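Local coordinates for protein L-serine ammonia-lyase (PDB 5C3U) that binds pyridoxal-5'-phosphate, belongs to the pyridoxal-phosphate-dependent enzymes and has an alpha/beta fold built on two beta sheets with helices packed around them, at residues E130-A133 / R134-R138; H149-I152 / W153-H156; N211-Q214 / A215-A219. All blocks are in the same frame, centred on the assembly; numbering follows the deposited sequence.

Contact 1. Residues E130-A133 / R134-R138; sequences EVHA and RKLVR
E130 and R134, one helical turn apart, form an i to i+4 salt bridge where helix 126-134 leads into the type I beta turn R134-V137. The two side chains run alongside each other in the same direction. E130 CG lies anti to the backbone N (chi1 -177°) on an extended chain, which carries the carboxylate out beside the guanidinium. Both R134 nitrogens that face it converge on one oxygen: NH1 and NE are each 3.1 Å from E130 OE2, which sits at the guanidinium edge, in its plane. The carboxylate itself is turned 46° from that plane, so the grip is side-on but not coplanar.

Along the backbone, R134 N bonds to E130 O (2.9 Å), and L136 N bonds to A133 O (2.9 Å), an i to i+3 bond. L136 turns inward to touch I97 and V99 of the neighbouring strand 95-100, while the H132 ring stacks on Y122. K135 chi1 (-35°) sets CG beside its own backbone N, 3.3 Å from V131 O; a bend at chi2 then turns the rest of the chain. One water joins the two residues, donating to V131 O at 2.9 Å and accepting a weak bond from K135 NZ at 3.2 Å.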
loop_
_atom_site.group_PDB
_atom_site.type_symbol
_atom_site.label_atom_id
_atom_site.label_comp_id
_atom_site.label_asym_id
_atom_site.label_seq_id
_atom_site.Cartn_x
_atom_site.Cartn_y
_atom_site.Cartn_z
ATOM N N GLU A 130 14.959 7.891 -4.221
ATOM C CA GLU A 130 15.244 7.562 -2.835
ATOM C C GLU A 130 16.730 7.707 -2.507
ATOM O O GLU A 130 17.078 8.223 -1.447
ATOM C CB GLU A 130 14.765 6.150 -2.473
ATOM C CG GLU A 130 14.994 5.801 -1.004
ATOM C CD GLU A 130 14.690 4.357 -0.655
ATOM O OE1 GLU A 130 14.190 3.602 -1.524
ATOM O OE2 GLU A 130 14.965 3.975 0.504
ATOM N N VAL A 131 17.585 7.202 -3.402
ATOM C CA VAL A 131 19.035 7.241 -3.189
ATOM C C VAL A 131 19.489 8.688 -3.084
ATOM O O VAL A 131 20.224 9.038 -2.165
ATOM C CB VAL A 131 19.818 6.444 -4.265
ATOM C CG1 VAL A 131 21.283 6.877 -4.326
ATOM C CG2 VAL A 131 19.717 4.942 -3.991
ATOM N N HIS A 132 18.993 9.529 -3.986
ATOM C CA HIS A 132 19.286 10.950 -3.975
ATOM C C HIS A 132 18.737 11.641 -2.753
ATOM O O HIS A 132 19.467 12.358 -2.058
ATOM C CB HIS A 132 18.741 11.608 -5.223
ATOM C CG HIS A 132 19.230 13.015 -5.421
ATOM N ND1 HIS A 132 20.522 13.302 -5.691
ATOM C CD2 HIS A 132 18.556 14.228 -5.385
ATOM C CE1 HIS A 132 20.664 14.635 -5.814
ATOM N NE2 HIS A 132 19.460 15.201 -5.635
ATOM N N ALA A 133 17.459 11.418 -2.455
ATOM C CA ALA A 133 16.854 12.002 -1.242
ATOM C C ALA A 133 17.644 11.690 0.024
ATOM O O ALA A 133 17.816 12.553 0.879
ATOM C CB ALA A 133 15.394 11.570 -1.084
ATOM N N ARG A 134 18.144 10.462 0.144
ATOM C CA ARG A 134 18.886 10.087 1.338
ATOM C C ARG A 134 20.126 10.933 1.578
ATOM O O ARG A 134 20.469 11.197 2.737
ATOM C CB ARG A 134 19.229 8.601 1.344
ATOM C CG ARG A 134 18.019 7.739 1.668
ATOM C CD ARG A 134 18.382 6.262 1.781
ATOM N NE ARG A 134 17.186 5.467 2.068
ATOM C CZ ARG A 134 16.664 5.308 3.279
ATOM N NH1 ARG A 134 15.562 4.582 3.445
ATOM N NH2 ARG A 134 17.228 5.896 4.322
ATOM N N LYS A 135 20.750 11.396 0.500
ATOM C CA LYS A 135 21.936 12.264 0.588
ATOM C C LYS A 135 21.601 13.729 0.925
ATOM O O LYS A 135 22.509 14.551 1.048
ATOM C CB LYS A 135 22.742 12.258 -0.719
ATOM C CG LYS A 135 22.806 10.957 -1.493
ATOM C CD LYS A 135 23.875 10.009 -0.994
ATOM C CE LYS A 135 24.291 9.054 -2.106
ATOM N NZ LYS A 135 24.805 7.771 -1.546
ATOM N N LEU A 136 20.316 14.059 1.064
ATOM C CA LEU A 136 19.906 15.445 1.339
ATOM C C LEU A 136 19.574 15.691 2.796
ATOM O O LEU A 136 19.170 16.799 3.174
ATOM C CB LEU A 136 18.688 15.823 0.493
ATOM C CG LEU A 136 18.836 15.670 -1.019
ATOM C CD1 LEU A 136 17.618 16.271 -1.711
ATOM C CD2 LEU A 136 20.114 16.355 -1.488
ATOM N N VAL A 137 19.711 14.656 3.608
ATOM C CA VAL A 137 19.326 14.727 4.993
ATOM C C VAL A 137 20.436 15.408 5.798
ATOM O O VAL A 137 21.551 14.892 5.905
ATOM C CB VAL A 137 19.055 13.343 5.604
ATOM C CG1 VAL A 137 18.641 13.494 7.060
ATOM C CG2 VAL A 137 17.983 12.574 4.814
ATOM N N ARG A 138 20.103 16.557 6.366
ATOM C CA ARG A 138 21.046 17.341 7.167
ATOM C C ARG A 138 20.839 17.100 8.669
ATOM O O ARG A 138 20.042 16.243 9.050
ATOM C CB ARG A 138 20.913 18.817 6.783
ATOM C CG ARG A 138 21.446 19.119 5.382
ATOM C CD ARG A 138 20.477 19.960 4.560
ATOM N NE ARG A 138 19.591 20.755 5.409
ATOM C CZ ARG A 138 18.557 21.472 4.981
ATOM N NH1 ARG A 138 18.245 21.529 3.693
ATOM N NH2 ARG A 138 17.830 22.135 5.863
HETATM O O HOH W 1 21.852 7.377 -0.428
#

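Contact 2. Residues H149-I152 / W153-H156; sequences HALI and WQGH
From H149 to H156 the chain enters helix 150-166, and regular i to i+4 bonds run from W153 N to H149 O (3.2 Å) through to H156 N to I152 O (2.9 Å). H149 occupies the N-cap position: its imidazole folds back so that ND1 accepts from L151 N at 3.0 Å, the bond tilted 16° from the ring plane. The same ring meets F59 edge-to-face.

The W153 indole folds back along the first turn, with CG beside its own backbone N (chi1 -41°). One indole face therefore carries the helix start: H149 O lies 3.2 Å above the ring plane, offset toward the rim, and A150 CA makes a CH-pi contact, 3.9 Å from the six-membered ring centroid. A150 CB adds an apolar touch at W153 CE3 (4.1 Å). The indole NE1 is not bonded to H149 O; its hydrogen bond goes to S147 O, just before the helix, which would limit the rotation of the ring. Farther along, I152 and H156 lie side by side, I152 CG2 standing 3.6 Å from H156 CD2. I152 also packs on I56, and the H156 side chain comes about 4 Å from the bound pyridoxal-5'-phosphate. The whole is a side-chain-capped helix N-terminus, with a tryptophan face packed against its first turn, close to the bound cofactor.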
loop_
_atom_site.group_PDB
_atom_site.type_symbol
_atom_site.label_atom_id
_atom_site.label_comp_id
_atom_site.label_asym_id
_atom_site.label_seq_id
_atom_site.Cartn_x
_atom_site.Cartn_y
_atom_site.Cartn_z
ATOM N N HIS A 149 9.668 0.519 9.253
ATOM C CA HIS A 149 9.819 1.201 10.537
ATOM C C HIS A 149 8.684 0.861 11.448
ATOM O O HIS A 149 7.522 0.780 11.022
ATOM C CB HIS A 149 9.920 2.716 10.352
ATOM C CG HIS A 149 10.418 3.449 11.581
ATOM N ND1 HIS A 149 9.623 3.738 12.625
ATOM C CD2 HIS A 149 11.679 3.954 11.895
ATOM C CE1 HIS A 149 10.342 4.382 13.571
ATOM N NE2 HIS A 149 11.597 4.506 13.124
ATOM N N ALA A 150 9.002 0.684 12.727
ATOM C CA ALA A 150 8.005 0.285 13.704
ATOM C C ALA A 150 6.818 1.237 13.750
ATOM O O ALA A 150 5.703 0.801 13.982
ATOM C CB ALA A 150 8.619 0.129 15.090
ATOM N N LEU A 151 7.062 2.533 13.573
ATOM C CA LEU A 151 5.952 3.498 13.620
ATOM C C LEU A 151 4.978 3.335 12.464
ATOM O O LEU A 151 3.769 3.561 12.622
ATOM C CB LEU A 151 6.467 4.944 13.647
ATOM C CG LEU A 151 7.019 5.351 15.022
ATOM C CD1 LEU A 151 7.830 6.636 14.928
ATOM C CD2 LEU A 151 5.887 5.470 16.044
ATOM N N ILE A 152 5.523 3.017 11.296
ATOM C CA ILE A 152 4.712 2.769 10.097
ATOM C C ILE A 152 3.827 1.538 10.331
ATOM O O ILE A 152 2.630 1.558 10.056
ATOM C CB ILE A 152 5.608 2.617 8.851
ATOM C CG1 ILE A 152 6.385 3.924 8.596
ATOM C CG2 ILE A 152 4.783 2.246 7.625
ATOM C CD1 ILE A 152 7.324 3.874 7.422
ATOM N N TRP A 153 4.393 0.449 10.853
ATOM C CA TRP A 153 3.549 -0.715 11.131
ATOM C C TRP A 153 2.443 -0.418 12.108
ATOM O O TRP A 153 1.315 -0.863 11.926
ATOM C CB TRP A 153 4.364 -1.901 11.634
ATOM C CG TRP A 153 5.659 -2.067 10.887
ATOM C CD1 TRP A 153 5.914 -1.799 9.541
ATOM C CD2 TRP A 153 6.934 -2.557 11.432
ATOM N NE1 TRP A 153 7.225 -2.083 9.224
ATOM C CE2 TRP A 153 7.894 -2.532 10.320
ATOM C CE3 TRP A 153 7.363 -3.001 12.695
ATOM C CZ2 TRP A 153 9.219 -2.930 10.479
ATOM C CZ3 TRP A 153 8.699 -3.388 12.836
ATOM C CH2 TRP A 153 9.602 -3.359 11.754
ATOM N N GLN A 154 2.776 0.312 13.166
ATOM C CA GLN A 154 1.801 0.704 14.175
ATOM C C GLN A 154 0.662 1.523 13.559
ATOM O O GLN A 154 -0.534 1.269 13.832
ATOM C CB GLN A 154 2.517 1.513 15.256
ATOM C CG GLN A 154 1.693 1.794 16.493
ATOM C CD GLN A 154 2.222 2.999 17.242
ATOM O OE1 GLN A 154 2.977 2.857 18.200
ATOM N NE2 GLN A 154 1.857 4.198 16.787
ATOM N N GLY A 155 1.042 2.479 12.721
ATOM C CA GLY A 155 0.091 3.321 11.994
ATOM C C GLY A 155 -0.835 2.489 11.118
ATOM O O GLY A 155 -2.066 2.621 11.184
ATOM N N HIS A 156 -0.244 1.598 10.322
ATOM C CA HIS A 156 -1.032 0.735 9.451
ATOM C C HIS A 156 -1.944 -0.181 10.215
ATOM O O HIS A 156 -3.006 -0.534 9.719
ATOM C CB HIS A 156 -0.153 -0.077 8.522
ATOM C CG HIS A 156 0.452 0.714 7.359
ATOM N ND1 HIS A 156 -0.219 1.712 6.703
ATOM C CD2 HIS A 156 1.673 0.582 6.725
ATOM C CE1 HIS A 156 0.565 2.192 5.720
ATOM N NE2 HIS A 156 1.711 1.478 5.710
#

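Contact 3. Residues N211-Q214 / A215-A219; sequences NAFQ and ASVVA
Backbone bonds between N211-Q214 and A215-A219 make the start of the short helix 212-219: A215 N reaches N211 O at 2.9 Å, and V217 N and V218 N follow to F213 O and Q214 O.

The side-chain polar bonds sit at two places. N211 is at the N-cap position, but its side chain makes no capping bond; instead its ND2 points at Q214 OE1 (3.0 Å), the acceptor lying in the plane of the N211 amide. S216 adds a second donor to the turn. With OG beside its own backbone N (chi1 -66°), the hydroxyl gives its proton to A212 O at 2.7 Å, while S216 N bonds to that oxygen at 2.8 Å from the opposite face of the carbonyl plane. S216 OG in turn accepts from V223 N, a few residues past the helix.

Apolar contact is carried by F213 and V217, whose side chains meet at a slant. V217 CG2 comes over one face of the phenyl ring, 3.9 Å from its centroid and closest to F213 CZ at 3.7 Å, a CH-pi contact. Residues that also touch the F213 side chain include A204, V253 and P255 of strands 202-207 and 253-258 and S248 of helix 242-250.

F213 N and Q214 N bond to the two carboxylate oxygens of E206 on strand 202-207. Two of the N-H groups of the first turn are thus met by an acid from the sheet rather than by the N-cap side chain, and the helix end would be expected to stabilise the negative charge on E206.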
loop_
_atom_site.group_PDB
_atom_site.type_symbol
_atom_site.label_atom_id
_atom_site.label_comp_id
_atom_site.label_asym_id
_atom_site.label_seq_id
_atom_site.Cartn_x
_atom_site.Cartn_y
_atom_site.Cartn_z
ATOM N N ASN A 211 8.780 -9.661 -6.778
ATOM C CA ASN A 211 8.139 -10.557 -5.832
ATOM C C ASN A 211 9.031 -10.909 -4.635
ATOM O O ASN A 211 9.103 -12.075 -4.210
ATOM C CB ASN A 211 7.638 -11.815 -6.576
ATOM C CG ASN A 211 8.762 -12.773 -6.960
ATOM O OD1 ASN A 211 9.887 -12.361 -7.276
ATOM N ND2 ASN A 211 8.451 -14.065 -6.953
ATOM N N ALA A 212 9.707 -9.894 -4.075
ATOM C CA ALA A 212 10.697 -10.154 -3.008
ATOM C C ALA A 212 10.109 -10.869 -1.793
ATOM O O ALA A 212 10.765 -11.741 -1.206
ATOM C CB ALA A 212 11.413 -8.872 -2.586
ATOM N N PHE A 213 8.880 -10.536 -1.417
ATOM C CA PHE A 213 8.273 -11.215 -0.273
ATOM C C PHE A 213 8.096 -12.708 -0.526
ATOM O O PHE A 213 8.532 -13.537 0.284
ATOM C CB PHE A 213 6.931 -10.615 0.140
ATOM C CG PHE A 213 6.313 -11.315 1.321
ATOM C CD1 PHE A 213 6.904 -11.231 2.580
ATOM C CD2 PHE A 213 5.170 -12.093 1.173
ATOM C CE1 PHE A 213 6.355 -11.898 3.679
ATOM C CE2 PHE A 213 4.607 -12.750 2.269
ATOM C CZ PHE A 213 5.197 -12.644 3.528
ATOM N N GLN A 214 7.483 -13.027 -1.668
ATOM C CA GLN A 214 7.230 -14.406 -2.060
ATOM C C GLN A 214 8.537 -15.179 -2.162
ATOM O O GLN A 214 8.613 -16.306 -1.654
ATOM C CB GLN A 214 6.493 -14.430 -3.404
ATOM C CG GLN A 214 6.210 -15.830 -3.938
ATOM C CD GLN A 214 5.401 -15.784 -5.225
ATOM O OE1 GLN A 214 5.776 -15.107 -6.184
ATOM N NE2 GLN A 214 4.292 -16.492 -5.245
ATOM N N ALA A 215 9.543 -14.576 -2.822
ATOM C CA ALA A 215 10.880 -15.196 -2.957
ATOM C C ALA A 215 11.561 -15.395 -1.614
ATOM O O ALA A 215 12.206 -16.428 -1.395
ATOM C CB ALA A 215 11.781 -14.376 -3.878
ATOM N N SER A 216 11.407 -14.423 -0.712
ATOM C CA SER A 216 12.022 -14.492 0.615
ATOM C C SER A 216 11.425 -15.604 1.467
ATOM O O SER A 216 12.175 -16.311 2.190
ATOM C CB SER A 216 11.936 -13.120 1.306
ATOM O OG SER A 216 12.726 -12.194 0.588
ATOM N N VAL A 217 10.097 -15.791 1.368
ATOM C CA VAL A 217 9.396 -16.864 2.104
ATOM C C VAL A 217 9.896 -18.225 1.589
ATOM O O VAL A 217 10.177 -19.131 2.383
ATOM C CB VAL A 217 7.845 -16.740 2.023
ATOM C CG1 VAL A 217 7.130 -17.946 2.648
ATOM C CG2 VAL A 217 7.393 -15.472 2.730
ATOM N N VAL A 218 10.039 -18.362 0.275
ATOM C CA VAL A 218 10.613 -19.612 -0.271
ATOM C C VAL A 218 12.031 -19.879 0.240
ATOM O O VAL A 218 12.361 -21.021 0.627
ATOM C CB VAL A 218 10.580 -19.677 -1.814
ATOM C CG1 VAL A 218 11.169 -21.000 -2.308
ATOM C CG2 VAL A 218 9.150 -19.535 -2.306
ATOM N N ALA A 219 12.870 -18.845 0.248
ATOM C CA ALA A 219 14.287 -18.992 0.612
ATOM C C ALA A 219 14.510 -19.085 2.121
ATOM O O ALA A 219 15.511 -19.644 2.571
ATOM C CB ALA A 219 15.114 -17.859 0.015
#

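Overall arrangement
All three contacts are local, built from residues about one helical turn apart, yet they differ with their place in the fold. Contact 1 lies at the surface, about 23 Å from the chain centre, beside the four-stranded parallel sheet, and marks the end of a helix. Contacts 2 and 3 are partly buried helix starts. Contact 3 packs against the six-stranded mixed sheet, whereas contact 2, the most central, meets helices 52-67 and 183-194 near the cofactor. No two contacts touch; their centres are 22 to 28 Å apart. Contact 1 adds a salt bridge and a water-mediated link to its backbone bonds, whereas 149-156 and 211-219 each combine a CH-pi contact with side-chain hydrogen bonds, those of 211-219 joined by the E206 carboxylate.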